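Local atomic coordinates of solute-binding protein Csal_2479 (Chromohalobacter salexigens, PDB entry 4P1L), a protein that binds D-glucuronate and probably delivers it to a tripartite ATP-independent periplasmic (TRAP) transport system for uptake into the cytoplasm. Residues S25-P37 with V57-Q70. Numbering follows the deposited sequence. Where two conformers were deposited one is given.
Sequences SWRGWNIHPPSYP and VEPKVYHNAVLGDQ. With BDP (beta-D-glucopyranuronic acid), chain C.
Trp29 NE1 donates to Gly68 O at 2.7 Å, and the acceptor lies only 5° out of the indole plane, which fixes the ring edge-on to the 65-68 turn. With CG anti to the backbone N (chi1 -177°), the indole lies against the chain that follows strand 59-62, from Ala65 to Gln70; its CH2 meets Gln70 CB at 3.7 Å, the two side chains crossing nearly at right angles. Replacing Trp29 by an alanine is likely to leave Gly68 O without this donor and Gln70 without part of its packing. Gln70, whose OE1 also accepts from Asn88 N, donates through NE2 to O3 of the glucuronate (3.2 Å), while His32 NE2 donates to the sugar's O2 at 2.8 Å. Asn30 ND2 donates to His63 ND1 at 3.0 Å, close to both the amide and ring planes though these stand 76° apart. Pro34 CA covers one His63 face and Val61 CG1 the other; with NE2 bonded to Glu43, the imidazole is held at both nitrogens. At the opposite end, Val57 CG1 sits over the Trp26 indole, 3.6 Å from CD2. Parallel backbone bonds join strands 26-29 and 59-62 of a beta-alpha-beta unit, with sugar-binding His32 and Gln70 beyond the strands' C-terminal ends.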
loop_
_atom_site.group_PDB
_atom_site.type_symbol
_atom_site.label_atom_id
_atom_site.label_comp_id
_atom_site.label_asym_id
_atom_site.label_seq_id
_atom_site.Cartn_x
_atom_site.Cartn_y
_atom_site.Cartn_z
ATOM N N SER A 25 10.603 -16.411 -19.621
ATOM C CA SER A 25 9.254 -15.936 -19.321
ATOM C C SER A 25 8.930 -15.739 -17.819
ATOM O O SER A 25 8.973 -16.681 -17.029
ATOM C CB SER A 25 8.228 -16.893 -19.912
ATOM O OG SER A 25 6.941 -16.339 -19.777
ATOM N N TRP A 26 8.574 -14.513 -17.447
ATOM C CA TRP A 26 8.187 -14.184 -16.073
ATOM C C TRP A 26 6.741 -13.704 -16.060
ATOM O O TRP A 26 6.340 -12.960 -16.956
ATOM C CB TRP A 26 9.049 -13.037 -15.541
ATOM C CG TRP A 26 10.297 -13.455 -14.845
ATOM C CD1 TRP A 26 10.859 -14.692 -14.822
ATOM C CD2 TRP A 26 11.140 -12.610 -14.040
ATOM N NE1 TRP A 26 12.018 -14.674 -14.065
ATOM C CE2 TRP A 26 12.213 -13.410 -13.573
ATOM C CE3 TRP A 26 11.100 -11.254 -13.687
ATOM C CZ2 TRP A 26 13.231 -12.900 -12.751
ATOM C CZ3 TRP A 26 12.113 -10.749 -12.870
ATOM C CH2 TRP A 26 13.160 -11.569 -12.412
ATOM N N ARG A 27 5.966 -14.102 -15.055
ATOM C CA ARG A 27 4.637 -13.522 -14.853
ATOM C C ARG A 27 4.637 -12.650 -13.602
ATOM O O ARG A 27 5.149 -13.038 -12.548
ATOM C CB ARG A 27 3.556 -14.582 -14.664
ATOM C CG ARG A 27 3.576 -15.682 -15.671
ATOM C CD ARG A 27 3.166 -16.945 -14.970
ATOM N NE ARG A 27 1.740 -17.176 -15.087
ATOM C CZ ARG A 27 1.010 -17.851 -14.205
ATOM N NH1 ARG A 27 1.554 -18.342 -13.094
ATOM N NH2 ARG A 27 -0.282 -18.017 -14.433
ATOM N N GLY A 28 4.026 -11.487 -13.747
ATOM C CA GLY A 28 3.969 -10.526 -12.667
ATOM C C GLY A 28 2.550 -10.109 -12.361
ATOM O O GLY A 28 1.639 -10.222 -13.200
ATOM N N TRP A 29 2.381 -9.586 -11.150
ATOM C CA TRP A 29 1.056 -9.331 -10.593
ATOM C C TRP A 29 0.900 -7.866 -10.219
ATOM O O TRP A 29 1.793 -7.257 -9.613
ATOM C CB TRP A 29 0.877 -10.196 -9.340
ATOM C CG TRP A 29 -0.472 -10.121 -8.660
ATOM C CD1 TRP A 29 -1.540 -10.946 -8.873
ATOM C CD2 TRP A 29 -0.880 -9.196 -7.654
ATOM N NE1 TRP A 29 -2.591 -10.588 -8.075
ATOM C CE2 TRP A 29 -2.219 -9.509 -7.319
ATOM C CE3 TRP A 29 -0.261 -8.116 -7.010
ATOM C CZ2 TRP A 29 -2.938 -8.794 -6.370
ATOM C CZ3 TRP A 29 -0.992 -7.404 -6.057
ATOM C CH2 TRP A 29 -2.304 -7.759 -5.743
ATOM N N ASN A 30 -0.241 -7.300 -10.589
ATOM C CA ASN A 30 -0.656 -5.970 -10.149
ATOM C C ASN A 30 -2.154 -6.019 -9.892
ATOM O O ASN A 30 -2.885 -6.595 -10.691
ATOM C CB ASN A 30 -0.317 -4.968 -11.255
ATOM C CG ASN A 30 -0.775 -3.585 -10.965
ATOM O OD1 ASN A 30 -0.870 -3.159 -9.797
ATOM N ND2 ASN A 30 -0.972 -2.815 -12.032
ATOM N N ILE A 31 -2.606 -5.452 -8.773
ATOM C CA ILE A 31 -4.027 -5.431 -8.466
ATOM C C ILE A 31 -4.780 -4.346 -9.273
ATOM O O ILE A 31 -6.002 -4.457 -9.495
ATOM C CB ILE A 31 -4.270 -5.232 -6.929
ATOM C CG1 ILE A 31 -5.735 -5.468 -6.558
ATOM C CG2 ILE A 31 -3.854 -3.825 -6.443
ATOM C CD1 ILE A 31 -5.960 -5.761 -5.063
ATOM N N HIS A 32 -4.054 -3.299 -9.686
ATOM C CA HIS A 32 -4.672 -2.101 -10.288
ATOM C C HIS A 32 -4.823 -2.259 -11.809
ATOM O O HIS A 32 -4.261 -3.179 -12.408
ATOM C CB HIS A 32 -3.828 -0.854 -10.000
ATOM C CG HIS A 32 -3.690 -0.541 -8.534
ATOM N ND1 HIS A 32 -4.702 0.045 -7.806
ATOM C CD2 HIS A 32 -2.664 -0.735 -7.665
ATOM C CE1 HIS A 32 -4.314 0.188 -6.546
ATOM N NE2 HIS A 32 -3.080 -0.275 -6.439
ATOM N N PRO A 33 -5.598 -1.360 -12.431
ATOM C CA PRO A 33 -5.659 -1.369 -13.904
ATOM C C PRO A 33 -4.299 -1.021 -14.527
ATOM O O PRO A 33 -3.466 -0.385 -13.859
ATOM C CB PRO A 33 -6.682 -0.280 -14.221
ATOM C CG PRO A 33 -7.474 -0.090 -12.948
ATOM C CD PRO A 33 -6.523 -0.375 -11.832
ATOM N N PRO A 34 -4.079 -1.402 -15.797
ATOM C CA PRO A 34 -2.831 -1.092 -16.484
ATOM C C PRO A 34 -2.517 0.409 -16.473
ATOM O O PRO A 34 -1.351 0.732 -16.425
ATOM C CB PRO A 34 -3.070 -1.575 -17.934
ATOM C CG PRO A 34 -4.258 -2.485 -17.875
ATOM C CD PRO A 34 -5.030 -2.162 -16.631
ATOM N N SER A 35 -3.524 1.286 -16.527
ATOM C CA SER A 35 -3.269 2.719 -16.640
ATOM C C SER A 35 -3.036 3.428 -15.294
ATOM O O SER A 35 -2.726 4.624 -15.244
ATOM C CB SER A 35 -4.429 3.392 -17.375
ATOM O OG SER A 35 -5.588 3.340 -16.556
ATOM N N TYR A 36 -3.193 2.701 -14.201
ATOM C CA TYR A 36 -2.889 3.241 -12.887
ATOM C C TYR A 36 -1.379 3.529 -12.820
ATOM O O TYR A 36 -0.615 2.866 -13.485
ATOM C CB TYR A 36 -3.272 2.177 -11.877
ATOM C CG TYR A 36 -3.390 2.632 -10.446
ATOM C CD1 TYR A 36 -4.516 3.302 -10.017
ATOM C CD2 TYR A 36 -2.409 2.316 -9.518
ATOM C CE1 TYR A 36 -4.661 3.689 -8.688
ATOM C CE2 TYR A 36 -2.532 2.687 -8.155
ATOM C CZ TYR A 36 -3.678 3.369 -7.764
ATOM O OH TYR A 36 -3.863 3.766 -6.462
ATOM N N PRO A 37 -0.945 4.503 -12.003
ATOM C CA PRO A 37 0.496 4.771 -11.971
ATOM C C PRO A 37 1.350 3.523 -11.772
ATOM O O PRO A 37 2.361 3.376 -12.469
ATOM C CB PRO A 37 0.634 5.722 -10.791
ATOM C CG PRO A 37 -0.655 6.498 -10.835
ATOM C CD PRO A 37 -1.699 5.493 -11.215
ATOM N N VAL A 57 15.095 -12.612 -20.157
ATOM C CA VAL A 57 14.007 -12.512 -19.213
ATOM C C VAL A 57 12.954 -11.626 -19.830
ATOM O O VAL A 57 13.218 -10.463 -20.124
ATOM C CB VAL A 57 14.452 -11.888 -17.909
ATOM C CG1 VAL A 57 13.288 -11.922 -16.905
ATOM C CG2 VAL A 57 15.714 -12.591 -17.363
ATOM N N GLU A 58 11.768 -12.186 -20.023
ATOM C CA GLU A 58 10.675 -11.495 -20.692
ATOM C C GLU A 58 9.452 -11.412 -19.789
ATOM O O GLU A 58 8.570 -12.267 -19.858
ATOM C CB GLU A 58 10.325 -12.218 -21.998
ATOM C CG GLU A 58 11.552 -12.394 -22.880
ATOM C CD GLU A 58 11.266 -13.051 -24.218
ATOM O OE1 GLU A 58 10.080 -13.218 -24.571
ATOM O OE2 GLU A 58 12.242 -13.384 -24.920
ATOM N N PRO A 59 9.405 -10.388 -18.922
ATOM C CA PRO A 59 8.274 -10.301 -17.990
ATOM C C PRO A 59 6.977 -9.884 -18.667
ATOM O O PRO A 59 6.960 -9.103 -19.632
ATOM C CB PRO A 59 8.727 -9.234 -16.985
ATOM C CG PRO A 59 10.236 -9.112 -17.191
ATOM C CD PRO A 59 10.432 -9.372 -18.634
ATOM N N LYS A 60 5.880 -10.437 -18.162
ATOM C CA LYS A 60 4.558 -10.053 -18.605
ATOM C C LYS A 60 3.759 -9.698 -17.387
ATOM O O LYS A 60 3.676 -10.491 -16.446
ATOM C CB LYS A 60 3.882 -11.199 -19.362
ATOM C CG LYS A 60 2.648 -10.763 -20.150
ATOM C CD LYS A 60 2.093 -11.897 -21.029
ATOM C CE LYS A 60 3.024 -12.271 -22.197
ATOM N NZ LYS A 60 2.342 -13.155 -23.222
ATOM N N VAL A 61 3.169 -8.506 -17.389
ATOM C CA VAL A 61 2.391 -8.059 -16.225
ATOM C C VAL A 61 0.921 -8.412 -16.403
ATOM O O VAL A 61 0.326 -8.131 -17.440
ATOM C CB VAL A 61 2.522 -6.537 -15.968
ATOM C CG1 VAL A 61 1.787 -6.159 -14.679
ATOM C CG2 VAL A 61 3.987 -6.143 -15.912
ATOM N N TYR A 62 0.362 -9.069 -15.398
ATOM C CA TYR A 62 -1.069 -9.323 -15.341
ATOM C C TYR A 62 -1.700 -8.318 -14.377
ATOM O O TYR A 62 -1.543 -8.419 -13.172
ATOM C CB TYR A 62 -1.350 -10.752 -14.897
ATOM C CG TYR A 62 -1.016 -11.776 -15.977
ATOM C CD1 TYR A 62 0.292 -12.176 -16.217
ATOM C CD2 TYR A 62 -2.026 -12.328 -16.763
ATOM C CE1 TYR A 62 0.574 -13.134 -17.228
ATOM C CE2 TYR A 62 -1.756 -13.259 -17.743
ATOM C CZ TYR A 62 -0.463 -13.664 -17.974
ATOM O OH TYR A 62 -0.222 -14.589 -18.974
ATOM N N HIS A 63 -2.425 -7.360 -14.928
ATOM C CA HIS A 63 -3.092 -6.349 -14.139
ATOM C C HIS A 63 -4.474 -6.807 -13.667
ATOM O O HIS A 63 -4.913 -7.919 -13.985
ATOM C CB HIS A 63 -3.246 -5.082 -14.976
ATOM C CG HIS A 63 -1.974 -4.592 -15.558
ATOM N ND1 HIS A 63 -1.165 -3.703 -14.888
ATOM C CD2 HIS A 63 -1.363 -4.847 -16.734
ATOM C CE1 HIS A 63 -0.097 -3.443 -15.618
ATOM N NE2 HIS A 63 -0.206 -4.108 -16.756
ATOM N N ASN A 64 -5.133 -5.936 -12.901
ATOM C CA ASN A 64 -6.495 -6.169 -12.430
ATOM C C ASN A 64 -6.661 -7.408 -11.542
ATOM O O ASN A 64 -7.769 -7.943 -11.425
ATOM C CB ASN A 64 -7.454 -6.301 -13.626
ATOM C CG ASN A 64 -7.565 -5.027 -14.450
ATOM O OD1 ASN A 64 -7.397 -5.044 -15.689
ATOM N ND2 ASN A 64 -7.856 -3.922 -13.782
ATOM N N ALA A 65 -5.585 -7.848 -10.899
ATOM C CA ALA A 65 -5.636 -9.032 -10.060
ATOM C C ALA A 65 -6.179 -10.252 -10.812
ATOM O O ALA A 65 -6.703 -11.172 -10.197
ATOM C CB ALA A 65 -6.481 -8.758 -8.802
ATOM N N VAL A 66 -6.050 -10.247 -12.136
ATOM C CA VAL A 66 -6.418 -11.392 -12.971
ATOM C C VAL A 66 -5.891 -12.719 -12.404
ATOM O O VAL A 66 -6.550 -13.751 -12.496
ATOM C CB VAL A 66 -5.861 -11.202 -14.389
ATOM C CG1 VAL A 66 -5.910 -12.504 -15.172
ATOM C CG2 VAL A 66 -6.649 -10.115 -15.119
ATOM N N LEU A 67 -4.691 -12.695 -11.828
ATOM C CA LEU A 67 -4.085 -13.919 -11.292
ATOM C C LEU A 67 -4.325 -14.148 -9.788
ATOM O O LEU A 67 -3.701 -15.037 -9.201
ATOM C CB LEU A 67 -2.587 -13.967 -11.613
ATOM C CG LEU A 67 -2.252 -13.943 -13.104
ATOM C CD1 LEU A 67 -0.728 -13.923 -13.336
ATOM C CD2 LEU A 67 -2.890 -15.134 -13.842
ATOM N N GLY A 68 -5.224 -13.373 -9.174
ATOM C CA GLY A 68 -5.670 -13.626 -7.802
ATOM C C GLY A 68 -5.673 -12.394 -6.915
ATOM O O GLY A 68 -5.061 -11.387 -7.272
ATOM N N ASP A 69 -6.370 -12.427 -5.767
ATOM C CA ASP A 69 -6.380 -11.270 -4.841
ATOM C C ASP A 69 -5.023 -11.231 -4.156
ATOM O O ASP A 69 -4.227 -12.164 -4.281
ATOM C CB ASP A 69 -7.535 -11.323 -3.799
ATOM C CG ASP A 69 -7.594 -10.063 -2.816
ATOM O OD1 ASP A 69 -7.222 -8.895 -3.155
ATOM O OD2 ASP A 69 -8.055 -10.253 -1.657
ATOM N N GLN A 70 -4.782 -10.155 -3.430
ATOM C CA GLN A 70 -3.444 -9.838 -2.931
ATOM C C GLN A 70 -2.818 -10.914 -2.039
ATOM O O GLN A 70 -1.655 -11.305 -2.270
ATOM C CB GLN A 70 -3.400 -8.436 -2.288
ATOM C CG GLN A 70 -1.959 -7.930 -2.058
ATOM C CD GLN A 70 -1.718 -6.445 -2.314
ATOM O OE1 GLN A 70 -0.562 -6.023 -2.470
ATOM N NE2 GLN A 70 -2.790 -5.637 -2.328
HETATM C C1 BDP C . -4.395 0.462 -2.571
HETATM C C2 BDP C . -3.176 -0.430 -2.755
HETATM C C3 BDP C . -3.613 -1.758 -3.244
HETATM C C4 BDP C . -4.551 -2.327 -2.228
HETATM C C5 BDP C . -5.763 -1.385 -2.006
HETATM C C6 BDP C . -6.731 -1.900 -0.942
HETATM O O2 BDP C . -2.360 0.203 -3.727
HETATM O O3 BDP C . -2.372 -2.640 -3.259
HETATM O O4 BDP C . -5.017 -3.622 -2.647
HETATM O O5 BDP C . -5.300 -0.128 -1.623
HETATM O O6A BDP C . -7.319 -1.020 -0.233
HETATM O O1 BDP C . -4.001 1.690 -2.067
HETATM O O6B BDP C . -6.969 -3.123 -0.861
HETATM O O HOH W 1 -8.202 -3.190 -10.387
#